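Local coordinates for cellulose binding domain-containing protein (Clostridium clariflavum, PDB 4B96) that probably binds cellulose through this calcium-containing family 3b carbohydrate-binding module, one part of a longer membrane-associated protein of a biomass-sensing system, at residues 11-21 against 112-120. Sequence-based numbering, arbitrary orientation.
Sequences NEQQSLYSKAI and WTEFNQEDD. With CA (calcium ion), chain E.
Q117 reaches from its own segment into the turn ahead of strand 17-18, where its amide nitrogen serves two backbone carbonyls. Q117 NE2 donates hydrogen bonds to Q13 O and S15 O, each 2.9 Å long. The approaches differ: toward S15 O it comes almost along the C=O axis (169°), whereas it stands above the carbonyl plane of Q13, away from a lone pair. With CG turned away from the carbonyl carbon (chi1 -58°) and the chain extended beyond it, the amide spans the distance into the turn. The backbone of the same residue adds a nearly linear bond, Q117 N to L16 O at 2.8 Å.

That bond continues a two-stranded antiparallel ladder, in which S18 and F115 form the hydrogen-bonded pair and exchange both N-H to O bonds. Y17 and N116 are the neighbouring non-hydrogen-bonded pair. Here the Y17 ring and N116 amide are tilted by 26°, CE1 of Y17 touching CB of N116 at 3.7 Å, while N116 OD1 lies over one ring face, displaced toward the rim. On the other face of the ladder the F115 ring receives I21: I21 CD1 sits 3.7 Å from the F115 ring centroid and nearly on the ring normal, a CH-pi contact, while I21 CG1 packs against F115 CD2. Further along, a water bridges K19 O and T113 O.

Calcium binds at the end of the ladder: the paired residue N116 gives it its carbonyl oxygen (N116 O, 2.2 Å). D119 OD1, D120 OD1 and three waters also coordinate it, and K47 O completes the site; N116 OD1 also closes an Asx turn by accepting from E118 N. The strand pairing and the Q117 amide nitrogen, which donates two hydrogen bonds, thus tie the loop between strands 5-9 and 17-18 to the calcium-binding loop, while the metal probably offsets the mutual repulsion of the clustered D119 and D120 carboxylates.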
ATOM      1  N   ASN A  11      -5.348  14.331 -10.710  0.59 25.97           N
ATOM      2  CA  ASN A  11      -4.587  15.593 -10.769  0.59 23.77           C
ATOM      3  C   ASN A  11      -4.863  16.363 -12.068  0.59 24.39           C
ATOM      4  O   ASN A  11      -4.391  15.984 -13.159  0.59 20.83           O
ATOM      5  CB  ASN A  11      -3.073  15.322 -10.659  0.59 28.97           C
ATOM      6  CG  ASN A  11      -2.268  16.549 -10.180  0.59 31.82           C
ATOM      7  OD1 ASN A  11      -2.610  17.706 -10.506  0.59 30.06           O
ATOM      8  ND2 ASN A  11      -1.169  16.293  -9.394  0.59 26.95           N
ATOM      9  N   GLU A  12      -5.601  17.464 -11.944  1.00 23.93           N
ATOM     10  CA  GLU A  12      -6.052  18.250 -13.070  1.00 21.87           C
ATOM     11  C   GLU A  12      -4.909  18.924 -13.796  1.00 30.08           C
ATOM     12  O   GLU A  12      -5.067  19.324 -14.935  1.00 34.36           O
ATOM     13  CB  GLU A  12      -7.030  19.352 -12.580  1.00 27.82           C
ATOM     14  CG  GLU A  12      -8.357  18.802 -12.074  1.00 29.53           C
ATOM     15  CD  GLU A  12      -8.320  18.308 -10.616  1.00 30.64           C
ATOM     16  OE1 GLU A  12      -7.288  18.422  -9.940  1.00 26.85           O
ATOM     17  OE2 GLU A  12      -9.352  17.804 -10.129  1.00 35.53           O
ATOM     18  N   GLN A  13      -3.769  19.085 -13.116  1.00 29.05           N
ATOM     19  CA  GLN A  13      -2.576  19.693 -13.705  1.00 28.84           C
ATOM     20  C   GLN A  13      -1.567  18.633 -14.078  1.00 26.78           C
ATOM     21  O   GLN A  13      -0.712  18.252 -13.241  1.00 26.80           O
ATOM     22  CB  GLN A  13      -1.862  20.618 -12.694  1.00 32.32           C
ATOM     23  CG  GLN A  13      -2.739  21.662 -11.994  1.00 39.14           C
ATOM     24  CD  GLN A  13      -3.005  22.859 -12.865  1.00 47.79           C
ATOM     25  OE1 GLN A  13      -2.343  23.045 -13.884  1.00 50.06           O
ATOM     26  NE2 GLN A  13      -3.978  23.681 -12.470  1.00 50.92           N
ATOM     27  N   GLN A  14      -1.600  18.175 -15.320  1.00 21.45           N
ATOM     28  CA  GLN A  14      -0.689  17.091 -15.683  1.00 25.77           C
ATOM     29  C   GLN A  14       0.563  17.569 -16.425  1.00 28.43           C
ATOM     30  O   GLN A  14       1.370  16.765 -16.830  1.00 33.18           O
ATOM     31  CB  GLN A  14      -1.424  15.987 -16.434  1.00 32.91           C
ATOM     32  CG  GLN A  14      -2.266  15.139 -15.455  1.00 32.46           C
ATOM     33  CD  GLN A  14      -2.872  13.953 -16.109  1.00 41.62           C
ATOM     34  OE1 GLN A  14      -2.424  13.516 -17.179  1.00 46.90           O
ATOM     35  NE2 GLN A  14      -3.914  13.394 -15.472  1.00 47.54           N
ATOM     36  N   SER A  15       0.703  18.878 -16.619  1.00 30.44           N
ATOM     37  CA  SER A  15       1.967  19.447 -17.165  1.00 32.45           C
ATOM     38  C   SER A  15       3.060  19.278 -16.103  1.00 28.65           C
ATOM     39  O   SER A  15       2.780  19.387 -14.909  1.00 24.88           O
ATOM     40  CB  SER A  15       1.808  20.932 -17.413  1.00 34.09           C
ATOM     41  OG  SER A  15       0.977  21.139 -18.535  1.00 44.12           O
ATOM     42  N   LEU A  16       4.293  19.019 -16.536  1.00 31.94           N
ATOM     43  CA  LEU A  16       5.395  18.839 -15.588  1.00 29.09           C
ATOM     44  C   LEU A  16       5.609  20.154 -14.797  1.00 27.05           C
ATOM     45  O   LEU A  16       5.841  20.136 -13.605  1.00 26.23           O
ATOM     46  CB  LEU A  16       6.678  18.459 -16.350  1.00 30.32           C
ATOM     47  CG  LEU A  16       6.662  17.081 -17.022  1.00 31.29           C
ATOM     48  CD1 LEU A  16       8.071  16.695 -17.367  1.00 34.88           C
ATOM     49  CD2 LEU A  16       6.011  16.052 -16.031  1.00 31.91           C
ATOM     50  N   TYR A  17       5.552  21.299 -15.479  1.00 24.11           N
ATOM     51  CA  TYR A  17       5.671  22.584 -14.781  1.00 25.35           C
ATOM     52  C   TYR A  17       4.309  23.225 -14.528  1.00 27.82           C
ATOM     53  O   TYR A  17       3.549  23.451 -15.462  1.00 29.90           O
ATOM     54  CB  TYR A  17       6.566  23.527 -15.586  1.00 29.10           C
ATOM     55  CG  TYR A  17       7.991  23.005 -15.648  1.00 35.49           C
ATOM     56  CD1 TYR A  17       8.869  23.236 -14.608  1.00 44.68           C
ATOM     57  CD2 TYR A  17       8.445  22.255 -16.726  1.00 46.44           C
ATOM     58  CE1 TYR A  17      10.195  22.760 -14.637  1.00 52.16           C
ATOM     59  CE2 TYR A  17       9.771  21.767 -16.774  1.00 52.22           C
ATOM     60  CZ  TYR A  17      10.632  22.023 -15.716  1.00 56.76           C
ATOM     61  OH  TYR A  17      11.931  21.552 -15.720  1.00 66.33           O
ATOM     62  N   SER A  18       3.995  23.532 -13.276  1.00 24.25           N
ATOM     63  CA  SER A  18       2.662  24.021 -12.973  1.00 23.03           C
ATOM     64  C   SER A  18       2.723  24.956 -11.773  1.00 23.87           C
ATOM     65  O   SER A  18       3.474  24.703 -10.847  1.00 21.89           O
ATOM     66  CB  SER A  18       1.749  22.815 -12.658  1.00 22.18           C
ATOM     67  OG  SER A  18       0.475  23.253 -12.234  1.00 29.53           O
ATOM     68  N   LYS A  19       1.882  25.983 -11.751  1.00 24.64           N
ATOM     69  CA  LYS A  19       1.811  26.865 -10.584  1.00 28.36           C
ATOM     70  C   LYS A  19       1.057  26.241  -9.423  1.00 27.93           C
ATOM     71  O   LYS A  19       1.203  26.682  -8.271  1.00 27.42           O
ATOM     72  CB  LYS A  19       1.216  28.208 -10.954  1.00 34.37           C
ATOM     73  CG  LYS A  19       2.204  28.985 -11.799  1.00 44.76           C
ATOM     74  CD  LYS A  19       1.746  30.410 -12.108  1.00 52.63           C
ATOM     75  CE  LYS A  19       2.691  31.091 -13.086  1.00 57.92           C
ATOM     76  NZ  LYS A  19       2.294  32.537 -13.159  1.00 66.27           N
ATOM     77  N   ALA A  20       0.280  25.197  -9.701  1.00 19.85           N
ATOM     78  CA  ALA A  20      -0.483  24.569  -8.654  1.00 21.03           C
ATOM     79  C   ALA A  20      -0.272  23.064  -8.719  1.00 22.81           C
ATOM     80  O   ALA A  20      -0.179  22.470  -9.812  1.00 22.06           O
ATOM     81  CB  ALA A  20      -1.981  24.937  -8.763  1.00 19.71           C
ATOM     82  N   ILE A  21      -0.195  22.429  -7.554  1.00 20.88           N
ATOM     83  CA  ILE A  21      -0.235  21.000  -7.491  1.00 18.08           C
ATOM     84  C   ILE A  21      -1.639  20.622  -6.991  1.00 22.77           C
ATOM     85  O   ILE A  21      -2.104  21.188  -5.993  1.00 18.23           O
ATOM     86  CB  ILE A  21       0.854  20.470  -6.521  1.00 18.55           C
ATOM     87  CG1 ILE A  21       2.232  20.572  -7.220  1.00 21.18           C
ATOM     88  CG2 ILE A  21       0.543  18.963  -6.139  1.00 15.62           C
ATOM     89  CD1 ILE A  21       3.420  20.229  -6.244  1.00 20.34           C
ATOM     90  N   TRP A 112       3.919  32.305  -6.242  1.00 24.14           N
ATOM     91  CA  TRP A 112       3.301  31.964  -7.525  1.00 26.53           C
ATOM     92  C   TRP A 112       4.299  31.524  -8.601  1.00 26.96           C
ATOM     93  O   TRP A 112       3.954  31.457  -9.771  1.00 32.24           O
ATOM     94  CB  TRP A 112       2.462  33.137  -8.037  1.00 38.39           C
ATOM     95  CG  TRP A 112       1.279  33.377  -7.188  1.00 57.03           C
ATOM     96  CD1 TRP A 112       1.095  34.371  -6.235  1.00 62.76           C
ATOM     97  CD2 TRP A 112       0.100  32.577  -7.173  1.00 65.55           C
ATOM     98  NE1 TRP A 112      -0.146  34.224  -5.644  1.00 66.93           N
ATOM     99  CE2 TRP A 112      -0.775  33.134  -6.195  1.00 69.35           C
ATOM    100  CE3 TRP A 112      -0.303  31.436  -7.891  1.00 67.16           C
ATOM    101  CZ2 TRP A 112      -2.041  32.597  -5.927  1.00 75.73           C
ATOM    102  CZ3 TRP A 112      -1.555  30.904  -7.625  1.00 75.25           C
ATOM    103  CH2 TRP A 112      -2.421  31.494  -6.647  1.00 77.73           C
ATOM    104  N   THR A 113       5.503  31.145  -8.211  1.00 24.19           N
ATOM    105  CA  THR A 113       6.415  30.533  -9.171  1.00 25.32           C
ATOM    106  C   THR A 113       6.039  29.035  -9.318  1.00 26.11           C
ATOM    107  O   THR A 113       5.300  28.486  -8.501  1.00 27.80           O
ATOM    108  CB  THR A 113       7.900  30.774  -8.812  1.00 22.25           C
ATOM    109  OG1 THR A 113       8.216  30.203  -7.526  1.00 20.51           O
ATOM    110  CG2 THR A 113       8.200  32.293  -8.856  1.00 21.60           C
ATOM    111  N   GLU A 114       6.504  28.411 -10.399  1.00 23.12           N
ATOM    112  CA  GLU A 114       6.054  27.068 -10.785  1.00 23.63           C
ATOM    113  C   GLU A 114       6.767  25.943 -10.045  1.00 22.49           C
ATOM    114  O   GLU A 114       7.985  26.008  -9.794  1.00 22.75           O
ATOM    115  CB  GLU A 114       6.290  26.852 -12.289  1.00 27.95           C
ATOM    116  CG  GLU A 114       5.251  27.559 -13.184  1.00 38.02           C
ATOM    117  CD  GLU A 114       5.515  27.334 -14.695  1.00 50.43           C
ATOM    118  OE1 GLU A 114       6.700  27.149 -15.094  1.00 47.79           O
ATOM    119  OE2 GLU A 114       4.537  27.336 -15.457  1.00 54.98           O
ATOM    120  N   PHE A 115       6.000  24.901  -9.733  1.00 21.12           N
ATOM    121  CA  PHE A 115       6.589  23.622  -9.328  1.00 23.24           C
ATOM    122  C   PHE A 115       7.081  22.849 -10.567  1.00 25.81           C
ATOM    123  O   PHE A 115       6.588  23.075 -11.682  1.00 25.83           O
ATOM    124  CB  PHE A 115       5.531  22.725  -8.678  1.00 21.97           C
ATOM    125  CG  PHE A 115       4.964  23.274  -7.427  1.00 21.98           C
ATOM    126  CD1 PHE A 115       5.687  23.230  -6.239  1.00 20.86           C
ATOM    127  CD2 PHE A 115       3.658  23.778  -7.406  1.00 22.12           C
ATOM    128  CE1 PHE A 115       5.128  23.716  -5.023  1.00 21.20           C
ATOM    129  CE2 PHE A 115       3.090  24.274  -6.217  1.00 24.40           C
ATOM    130  CZ  PHE A 115       3.820  24.248  -5.004  1.00 23.99           C
ATOM    131  N   ASN A 116       8.015  21.911 -10.342  1.00 21.66           N
ATOM    132  CA  ASN A 116       8.344  20.880 -11.305  1.00 23.50           C
ATOM    133  C   ASN A 116       7.838  19.582 -10.701  1.00 27.16           C
ATOM    134  O   ASN A 116       8.394  19.091  -9.696  1.00 21.86           O
ATOM    135  CB  ASN A 116       9.877  20.817 -11.491  1.00 25.41           C
ATOM    136  CG  ASN A 116      10.320  19.593 -12.331  1.00 34.40           C
ATOM    137  OD1 ASN A 116       9.500  18.930 -12.980  1.00 29.18           O
ATOM    138  ND2 ASN A 116      11.617  19.284 -12.299  1.00 42.36           N
ATOM    139  N   GLN A 117       6.772  19.028 -11.258  1.00 19.41           N
ATOM    140  CA  GLN A 117       6.120  17.907 -10.667  1.00 20.26           C
ATOM    141  C   GLN A 117       6.787  16.586 -11.016  1.00 20.51           C
ATOM    142  O   GLN A 117       6.413  15.534 -10.470  1.00 19.63           O
ATOM    143  CB  GLN A 117       4.694  17.837 -11.184  1.00 20.80           C
ATOM    144  CG  GLN A 117       3.893  19.100 -10.899  1.00 22.37           C
ATOM    145  CD  GLN A 117       2.375  18.854 -11.067  1.00 21.38           C
ATOM    146  OE1 GLN A 117       1.754  18.345 -10.162  1.00 19.34           O
ATOM    147  NE2 GLN A 117       1.821  19.201 -12.219  1.00 22.38           N
ATOM    148  N   GLU A 118       7.738  16.647 -11.925  1.00 21.86           N
ATOM    149  CA  GLU A 118       8.299  15.406 -12.489  1.00 26.17           C
ATOM    150  C   GLU A 118       8.928  14.473 -11.457  1.00 28.65           C
ATOM    151  O   GLU A 118       8.936  13.266 -11.642  1.00 28.99           O
ATOM    152  CB  GLU A 118       9.311  15.700 -13.585  1.00 31.07           C
ATOM    153  CG  GLU A 118       9.650  14.417 -14.392  1.00 47.32           C
ATOM    154  CD  GLU A 118      10.600  14.672 -15.562  1.00 53.02           C
ATOM    155  OE1 GLU A 118      11.451  15.613 -15.472  1.00 47.76           O
ATOM    156  OE2 GLU A 118      10.481  13.916 -16.570  1.00 59.50           O
ATOM    157  N   ASP A 119       9.459  15.044 -10.368  1.00 24.83           N
ATOM    158  CA  ASP A 119      10.151  14.254  -9.370  1.00 22.35           C
ATOM    159  C   ASP A 119       9.310  14.114  -8.104  1.00 24.47           C
ATOM    160  O   ASP A 119       9.839  13.779  -7.022  1.00 23.42           O
ATOM    161  CB  ASP A 119      11.500  14.940  -9.082  1.00 25.39           C
ATOM    162  CG  ASP A 119      11.344  16.456  -8.712  1.00 33.60           C
ATOM    163  OD1 ASP A 119      10.189  16.968  -8.477  1.00 30.40           O
ATOM    164  OD2 ASP A 119      12.407  17.139  -8.643  1.00 32.88           O
ATOM    165  N   ASP A 120       7.994  14.355  -8.207  1.00 20.83           N
ATOM    166  CA  ASP A 120       7.135  14.276  -7.027  1.00 19.79           C
ATOM    167  C   ASP A 120       6.555  12.867  -6.910  1.00 20.40           C
ATOM    168  O   ASP A 120       5.889  12.347  -7.852  1.00 19.92           O
ATOM    169  CB  ASP A 120       5.962  15.274  -7.139  1.00 18.00           C
ATOM    170  CG  ASP A 120       6.408  16.719  -7.120  1.00 21.87           C
ATOM    171  OD1 ASP A 120       7.581  17.022  -6.796  1.00 17.29           O
ATOM    172  OD2 ASP A 120       5.549  17.590  -7.411  1.00 21.71           O
TER
HETATM  173 CA    CA E1155       8.992  18.893  -7.548  1.00 25.95          CA
HETATM  174  O   HOH W   1       2.947  28.376  -7.210  1.00 26.02           O
HETATM  175  O   HOH W   2       9.149  21.369  -7.716  1.00 20.90           O
HETATM  176  O   HOH W   3      11.518  19.440  -7.828  1.00 27.04           O
HETATM  177  O   HOH W   4       6.898  19.767  -6.868  1.00 21.63           O